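Local coordinates for sensor protein (Rhodopseudomonas palustris, PDB 2OOL) that senses light as the biliverdin-binding photosensory part of a bacteriophytochrome whose full-length form probably phosphorylates a histidine, at residues A[184-196]-A[208-222]. Numbering follows the deposited sequence.
Sequences VYQFAADWSGQVI and LDFHFPSSDIPAQSR. With LBV (3-[2-[(Z)-[3-(2-carboxyethyl)-5-[(Z)-(4-ethenyl-3-methyl-5-oxidanylidene-pyrrol-2-ylidene)methyl]-4-methyl-pyrrol-1-ium -2-ylidene]methyl]-5-[(Z)-[(3E)-3-ethylidene-4-methyl-5-oxidanylidene-pyrrolidin-2-ylidene]methyl]-4-methyl-1H-pyrrol-3- yl]propanoic acid), chain C.
The guanidinium of Arg222 lies flat on the indole of Trp191, planes 8° apart, with NH1 over one ring face and CZ 4.2 Å from the centroid of the five-membered ring, an off-centre cation-pi contact. A bend at chi3 (-101°) lets Arg222 reach the indole while its NE donates to its own segment's Ile217 O, 2.9 Å away. With an alanine in place of Arg222, the Trp191 face is likely to lose its charged cover and Ile217 O this donor. Along the strand pair, Gln194 runs out extended, CG anti to the backbone N (chi1 -170°), and in the conformer of His211 modelled here the imidazole takes that CG over its centre, 3.7 Å from the centroid. Gln194 NE2 carries on to Asp209 O in a nearly straight 3.0 Å bond, meeting that oxygen from above the carbonyl plane.

Strand 211-212 pairs antiparallel with strand 193-200 as an edge strand of the GAF domain's six-stranded antiparallel sheet: Gly193 and Phe212 exchange two backbone bonds, and Val195 N donates to Phe210 O. Gly193 leaves room for the Tyr185 ring, since a CB there would clash with CZ. Tyr185 OH then rests 3.1 Å from Phe212 CB and shares a water with Pro213 O. Phe212 in turn offers a ring face to the chromophore, whose CAD sits over its centre. Nearby, Ile217 CD1 fits against Phe187 CZ at 3.8 Å while CG1 meets the tetrapyrrole. From the adjoining 3-10 segment, Asp216 O accepts from two pyrrole nitrogens, N_B at 3.2 Å and, more weakly, N_C.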
loop_
_atom_site.group_PDB
_atom_site.type_symbol
_atom_site.label_atom_id
_atom_site.label_comp_id
_atom_site.label_asym_id
_atom_site.label_seq_id
_atom_site.Cartn_x
_atom_site.Cartn_y
_atom_site.Cartn_z
ATOM N N VAL A 184 -17.208 -11.314 5.325
ATOM C CA VAL A 184 -17.528 -10.108 6.089
ATOM C C VAL A 184 -18.789 -10.443 6.885
ATOM O O VAL A 184 -19.803 -10.845 6.330
ATOM C CB VAL A 184 -17.733 -8.896 5.203
ATOM C CG1 VAL A 184 -18.028 -7.660 6.078
ATOM C CG2 VAL A 184 -16.505 -8.714 4.359
ATOM N N TYR A 185 -18.673 -10.318 8.186
ATOM C CA TYR A 185 -19.661 -10.770 9.156
ATOM C C TYR A 185 -20.171 -9.515 9.840
ATOM O O TYR A 185 -19.373 -8.776 10.413
ATOM C CB TYR A 185 -18.950 -11.637 10.210
ATOM C CG TYR A 185 -19.842 -12.315 11.232
ATOM C CD1 TYR A 185 -19.845 -11.917 12.574
ATOM C CD2 TYR A 185 -20.640 -13.371 10.880
ATOM C CE1 TYR A 185 -20.648 -12.551 13.522
ATOM C CE2 TYR A 185 -21.471 -14.012 11.822
ATOM C CZ TYR A 185 -21.452 -13.605 13.153
ATOM O OH TYR A 185 -22.298 -14.250 14.079
ATOM N N GLN A 186 -21.485 -9.294 9.815
ATOM C CA GLN A 186 -22.065 -8.081 10.391
ATOM C C GLN A 186 -22.899 -8.451 11.600
ATOM O O GLN A 186 -23.645 -9.430 11.559
ATOM C CB GLN A 186 -22.998 -7.384 9.370
ATOM C CG GLN A 186 -23.529 -6.027 9.845
ATOM C CD GLN A 186 -24.557 -5.424 8.896
ATOM O OE1 GLN A 186 -24.938 -4.264 9.029
ATOM N NE2 GLN A 186 -24.999 -6.199 7.947
ATOM N N PHE A 187 -22.784 -7.665 12.663
ATOM C CA PHE A 187 -23.541 -7.933 13.917
ATOM C C PHE A 187 -24.939 -7.287 13.811
ATOM O O PHE A 187 -25.060 -6.148 13.309
ATOM C CB PHE A 187 -22.785 -7.390 15.127
ATOM C CG PHE A 187 -21.566 -8.233 15.543
ATOM C CD1 PHE A 187 -20.288 -7.744 15.370
ATOM C CD2 PHE A 187 -21.726 -9.525 16.049
ATOM C CE1 PHE A 187 -19.183 -8.517 15.697
ATOM C CE2 PHE A 187 -20.651 -10.287 16.407
ATOM C CZ PHE A 187 -19.364 -9.799 16.228
ATOM N N ALA A 188 -25.966 -8.055 14.201
ATOM C CA ALA A 188 -27.321 -7.555 14.537
ATOM C C ALA A 188 -27.339 -6.924 15.942
ATOM O O ALA A 188 -26.389 -7.082 16.741
ATOM C CB ALA A 188 -28.326 -8.727 14.519
ATOM N N ALA A 189 -28.445 -6.273 16.256
ATOM C CA ALA A 189 -28.658 -5.576 17.527
ATOM C C ALA A 189 -28.499 -6.496 18.731
ATOM O O ALA A 189 -28.015 -6.061 19.746
ATOM C CB ALA A 189 -30.042 -4.929 17.521
ATOM N N ASP A 190 -28.830 -7.781 18.580
ATOM C CA ASP A 190 -28.688 -8.770 19.662
ATOM C C ASP A 190 -27.334 -9.507 19.688
ATOM O O ASP A 190 -27.190 -10.542 20.351
ATOM C CB ASP A 190 -29.844 -9.778 19.613
ATOM C CG ASP A 190 -29.765 -10.755 18.420
ATOM O OD1 ASP A 190 -28.769 -10.771 17.670
ATOM O OD2 ASP A 190 -30.726 -11.530 18.240
ATOM N N TRP A 191 -26.354 -8.991 18.939
ATOM C CA TRP A 191 -25.028 -9.573 18.855
ATOM C C TRP A 191 -24.935 -10.952 18.159
ATOM O O TRP A 191 -23.846 -11.523 18.040
ATOM C CB TRP A 191 -24.263 -9.496 20.236
ATOM C CG TRP A 191 -24.126 -8.072 20.674
ATOM C CD1 TRP A 191 -24.853 -7.444 21.625
ATOM C CD2 TRP A 191 -23.332 -7.064 20.053
ATOM N NE1 TRP A 191 -24.553 -6.109 21.652
ATOM C CE2 TRP A 191 -23.586 -5.858 20.724
ATOM C CE3 TRP A 191 -22.402 -7.068 19.012
ATOM C CZ2 TRP A 191 -22.949 -4.669 20.393
ATOM C CZ3 TRP A 191 -21.752 -5.879 18.684
ATOM C CH2 TRP A 191 -22.045 -4.697 19.357
ATOM N N SER A 192 -26.027 -11.468 17.612
ATOM C CA SER A 192 -25.878 -12.499 16.597
ATOM C C SER A 192 -25.330 -11.803 15.350
ATOM O O SER A 192 -25.150 -10.578 15.306
ATOM C CB SER A 192 -27.191 -13.205 16.279
ATOM O OG SER A 192 -28.174 -12.272 15.880
ATOM N N GLY A 193 -25.002 -12.595 14.344
ATOM C CA GLY A 193 -24.505 -12.015 13.100
ATOM C C GLY A 193 -24.769 -12.879 11.901
ATOM O O GLY A 193 -25.180 -14.043 12.034
ATOM N N GLN A 194 -24.528 -12.285 10.730
ATOM C CA GLN A 194 -24.684 -12.951 9.448
ATOM C C GLN A 194 -23.479 -12.636 8.537
ATOM O O GLN A 194 -23.012 -11.503 8.507
ATOM C CB GLN A 194 -25.950 -12.420 8.771
ATOM C CG GLN A 194 -26.381 -13.180 7.545
ATOM C CD GLN A 194 -27.578 -12.575 6.882
ATOM O OE1 GLN A 194 -27.892 -11.411 7.098
ATOM N NE2 GLN A 194 -28.261 -13.357 6.077
ATOM N N VAL A 195 -23.044 -13.629 7.744
ATOM C CA VAL A 195 -22.076 -13.428 6.662
ATOM C C VAL A 195 -22.784 -12.694 5.527
ATOM O O VAL A 195 -23.662 -13.241 4.865
ATOM C CB VAL A 195 -21.516 -14.777 6.173
ATOM C CG1 VAL A 195 -20.572 -14.588 4.957
ATOM C CG2 VAL A 195 -20.765 -15.541 7.373
ATOM N N ILE A 196 -22.413 -11.450 5.305
ATOM C CA ILE A 196 -23.063 -10.661 4.272
ATOM C C ILE A 196 -22.258 -10.588 2.970
ATOM O O ILE A 196 -22.784 -10.171 1.923
ATOM C CB ILE A 196 -23.412 -9.261 4.786
ATOM C CG1 ILE A 196 -22.160 -8.534 5.308
ATOM C CG2 ILE A 196 -24.434 -9.391 5.931
ATOM C CD1 ILE A 196 -22.347 -7.051 5.536
ATOM N N LEU A 208 -21.893 -18.049 3.009
ATOM C CA LEU A 208 -22.574 -16.812 2.651
ATOM C C LEU A 208 -24.042 -16.811 3.119
ATOM O O LEU A 208 -24.728 -17.828 3.035
ATOM C CB LEU A 208 -22.532 -16.610 1.123
ATOM C CG LEU A 208 -23.096 -15.275 0.651
ATOM C CD1 LEU A 208 -22.415 -14.112 1.333
ATOM C CD2 LEU A 208 -23.054 -15.162 -0.911
ATOM N N ASP A 209 -24.500 -15.657 3.611
ATOM C CA ASP A 209 -25.862 -15.476 4.099
ATOM C C ASP A 209 -26.159 -16.268 5.382
ATOM O O ASP A 209 -27.249 -16.140 5.914
ATOM C CB ASP A 209 -26.912 -15.806 3.008
ATOM C CG ASP A 209 -26.875 -14.838 1.821
ATOM O OD1 ASP A 209 -26.351 -13.711 1.960
ATOM O OD2 ASP A 209 -27.392 -15.198 0.734
ATOM N N PHE A 210 -25.212 -17.058 5.894
ATOM C CA PHE A 210 -25.434 -17.849 7.115
ATOM C C PHE A 210 -25.511 -16.961 8.371
ATOM O O PHE A 210 -24.911 -15.907 8.417
ATOM C CB PHE A 210 -24.315 -18.874 7.324
ATOM C CG PHE A 210 -24.475 -20.131 6.537
ATOM C CD1 PHE A 210 -24.389 -21.363 7.169
ATOM C CD2 PHE A 210 -24.698 -20.101 5.168
ATOM C CE1 PHE A 210 -24.545 -22.542 6.445
ATOM C CE2 PHE A 210 -24.867 -21.273 4.445
ATOM C CZ PHE A 210 -24.790 -22.493 5.078
ATOM N N HIS A 211 -26.271 -17.414 9.367
ATOM C CA HIS A 211 -26.479 -16.697 10.624
ATOM C C HIS A 211 -25.846 -17.504 11.753
ATOM O O HIS A 211 -25.876 -18.737 11.748
ATOM C CB HIS A 211 -27.973 -16.502 10.931
ATOM C CG HIS A 211 -28.646 -15.455 10.097
ATOM N ND1 HIS A 211 -28.777 -14.147 10.504
ATOM C CD2 HIS A 211 -29.259 -15.534 8.893
ATOM C CE1 HIS A 211 -29.419 -13.458 9.576
ATOM N NE2 HIS A 211 -29.729 -14.279 8.592
ATOM N N PHE A 212 -25.286 -16.798 12.724
ATOM C CA PHE A 212 -24.552 -17.433 13.818
ATOM C C PHE A 212 -25.007 -16.807 15.118
ATOM O O PHE A 212 -25.264 -15.605 15.147
ATOM C CB PHE A 212 -23.027 -17.259 13.602
ATOM C CG PHE A 212 -22.478 -18.140 12.528
ATOM C CD1 PHE A 212 -22.588 -17.770 11.184
ATOM C CD2 PHE A 212 -21.928 -19.377 12.836
ATOM C CE1 PHE A 212 -22.139 -18.607 10.163
ATOM C CE2 PHE A 212 -21.474 -20.223 11.817
ATOM C CZ PHE A 212 -21.586 -19.828 10.473
ATOM N N PRO A 213 -25.134 -17.621 16.188
ATOM C CA PRO A 213 -25.531 -17.115 17.510
ATOM C C PRO A 213 -24.529 -16.185 18.190
ATOM O O PRO A 213 -23.326 -16.300 17.999
ATOM C CB PRO A 213 -25.740 -18.392 18.337
ATOM C CG PRO A 213 -24.977 -19.454 17.631
ATOM C CD PRO A 213 -24.980 -19.084 16.169
ATOM N N SER A 214 -25.030 -15.266 18.993
ATOM C CA SER A 214 -24.182 -14.305 19.706
ATOM C C SER A 214 -23.066 -14.916 20.560
ATOM O O SER A 214 -21.996 -14.339 20.696
ATOM C CB SER A 214 -25.046 -13.488 20.629
ATOM O OG SER A 214 -25.592 -14.359 21.607
ATOM N N SER A 215 -23.325 -16.067 21.162
ATOM C CA SER A 215 -22.336 -16.746 22.007
ATOM C C SER A 215 -21.104 -17.245 21.244
ATOM O O SER A 215 -20.152 -17.701 21.854
ATOM C CB SER A 215 -22.977 -17.963 22.663
ATOM O OG SER A 215 -23.331 -18.941 21.675
ATOM N N ASP A 216 -21.145 -17.248 19.916
ATOM C CA ASP A 216 -19.965 -17.638 19.146
ATOM C C ASP A 216 -18.826 -16.620 19.250
ATOM O O ASP A 216 -17.680 -16.994 19.042
ATOM C CB ASP A 216 -20.312 -17.858 17.687
ATOM C CG ASP A 216 -21.080 -19.154 17.447
ATOM O OD1 ASP A 216 -21.487 -19.825 18.433
ATOM O OD2 ASP A 216 -21.285 -19.501 16.255
ATOM N N ILE A 217 -19.147 -15.355 19.525
ATOM C CA ILE A 217 -18.140 -14.318 19.786
ATOM C C ILE A 217 -18.612 -13.576 21.045
ATOM O O ILE A 217 -19.191 -12.495 20.942
ATOM C CB ILE A 217 -17.959 -13.322 18.609
ATOM C CG1 ILE A 217 -17.818 -14.067 17.263
ATOM C CG2 ILE A 217 -16.741 -12.447 18.851
ATOM C CD1 ILE A 217 -17.605 -13.157 16.022
ATOM N N PRO A 218 -18.358 -14.159 22.239
ATOM C CA PRO A 218 -18.945 -13.699 23.490
ATOM C C PRO A 218 -18.475 -12.316 23.891
ATOM O O PRO A 218 -17.604 -11.716 23.234
ATOM C CB PRO A 218 -18.536 -14.771 24.485
ATOM C CG PRO A 218 -17.294 -15.352 23.897
ATOM C CD PRO A 218 -17.468 -15.307 22.454
ATOM N N ALA A 219 -19.091 -11.802 24.948
ATOM C CA ALA A 219 -19.005 -10.380 25.322
ATOM C C ALA A 219 -17.604 -9.889 25.635
ATOM O O ALA A 219 -17.253 -8.751 25.319
ATOM C CB ALA A 219 -19.994 -10.036 26.519
ATOM N N GLN A 220 -16.798 -10.699 26.304
ATOM C CA GLN A 220 -15.441 -10.234 26.675
ATOM C C GLN A 220 -14.543 -10.207 25.414
ATOM O O GLN A 220 -13.658 -9.364 25.262
ATOM C CB GLN A 220 -14.870 -11.064 27.835
ATOM C CG GLN A 220 -14.175 -12.361 27.458
ATOM C CD GLN A 220 -15.120 -13.489 27.086
ATOM O OE1 GLN A 220 -16.101 -13.269 26.406
ATOM N NE2 GLN A 220 -14.836 -14.697 27.561
ATOM N N SER A 221 -14.791 -11.132 24.502
ATOM C CA SER A 221 -14.071 -11.190 23.209
ATOM C C SER A 221 -14.384 -9.970 22.390
ATOM O O SER A 221 -13.508 -9.339 21.835
ATOM C CB SER A 221 -14.488 -12.443 22.411
ATOM O OG SER A 221 -14.351 -13.597 23.242
ATOM N N ARG A 222 -15.662 -9.641 22.302
ATOM C CA ARG A 222 -16.095 -8.456 21.552
ATOM C C ARG A 222 -15.565 -7.162 22.112
ATOM O O ARG A 222 -15.179 -6.294 21.338
ATOM C CB ARG A 222 -17.582 -8.374 21.519
ATOM C CG ARG A 222 -18.165 -9.264 20.550
ATOM C CD ARG A 222 -19.594 -8.964 20.355
ATOM N NE ARG A 222 -20.415 -9.916 21.089
ATOM C CZ ARG A 222 -21.112 -9.656 22.162
ATOM N NH1 ARG A 222 -21.112 -8.432 22.707
ATOM N NH2 ARG A 222 -21.813 -10.642 22.694
HETATM C C1A LBV C . -18.252 -20.683 20.913
HETATM C C1B LBV C . -15.046 -17.775 21.919
HETATM O O1B LBV C . -8.980 -15.750 22.924
HETATM C C1C LBV C . -14.067 -15.940 17.884
HETATM O O1C LBV C . -10.755 -14.790 14.044
HETATM C C1D LBV C . -16.656 -17.001 14.062
HETATM C C2A LBV C . -18.814 -20.955 22.287
HETATM C C2B LBV C . -14.017 -17.077 22.567
HETATM O O2B LBV C . -9.353 -14.237 21.369
HETATM C C2C LBV C . -13.545 -15.233 16.780
HETATM O O2C LBV C . -10.923 -16.899 14.691
HETATM C C2D LBV C . -17.933 -17.068 13.467
HETATM C C3A LBV C . -17.869 -20.040 23.085
HETATM C C3B LBV C . -13.326 -16.336 21.612
HETATM C C3C LBV C . -14.395 -15.480 15.714
HETATM C C3D LBV C . -17.718 -17.168 12.110
HETATM C C4A LBV C . -16.966 -19.397 22.195
HETATM C C4B LBV C . -13.982 -16.550 20.364
HETATM C C4C LBV C . -15.404 -16.355 16.152
HETATM C C4D LBV C . -16.331 -17.169 11.912
HETATM C CAA LBV C . -17.881 -19.833 24.483
HETATM C CAB LBV C . -12.098 -15.454 21.886
HETATM C CAC LBV C . -12.294 -14.334 16.643
HETATM C CAD LBV C . -18.716 -17.284 11.172
HETATM C CBA LBV C . -18.869 -20.422 25.545
HETATM C CBB LBV C . -10.805 -16.124 21.469
HETATM C CBC LBV C . -11.018 -15.196 16.386
HETATM C CBD LBV C . -18.474 -17.365 9.805
HETATM C CGB LBV C . -9.608 -15.287 21.964
HETATM C CGC LBV C . -10.874 -15.675 14.905
HETATM C CHB LBV C . -15.962 -18.529 22.665
HETATM C CHC LBV C . -13.493 -15.926 19.175
HETATM C CHD LBV C . -16.484 -16.875 15.434
HETATM C CMA LBV C . -18.590 -22.438 22.623
HETATM C CMB LBV C . -13.673 -17.145 24.073
HETATM C CMC LBV C . -14.166 -14.850 14.323
HETATM C CMD LBV C . -19.324 -17.024 14.136
HETATM N N_A LBV C . -17.230 -19.802 20.948
HETATM O O_A LBV C . -18.670 -21.196 19.879
HETATM N N_B LBV C . -14.985 -17.404 20.628
HETATM N N_C LBV C . -15.153 -16.595 17.440
HETATM N N_D LBV C . -15.747 -17.084 13.106
HETATM O O_D LBV C . -15.704 -17.244 10.841
HETATM O O HOH W 1 -21.617 -14.210 16.595
HETATM O O HOH W 2 -21.366 -12.363 18.583
#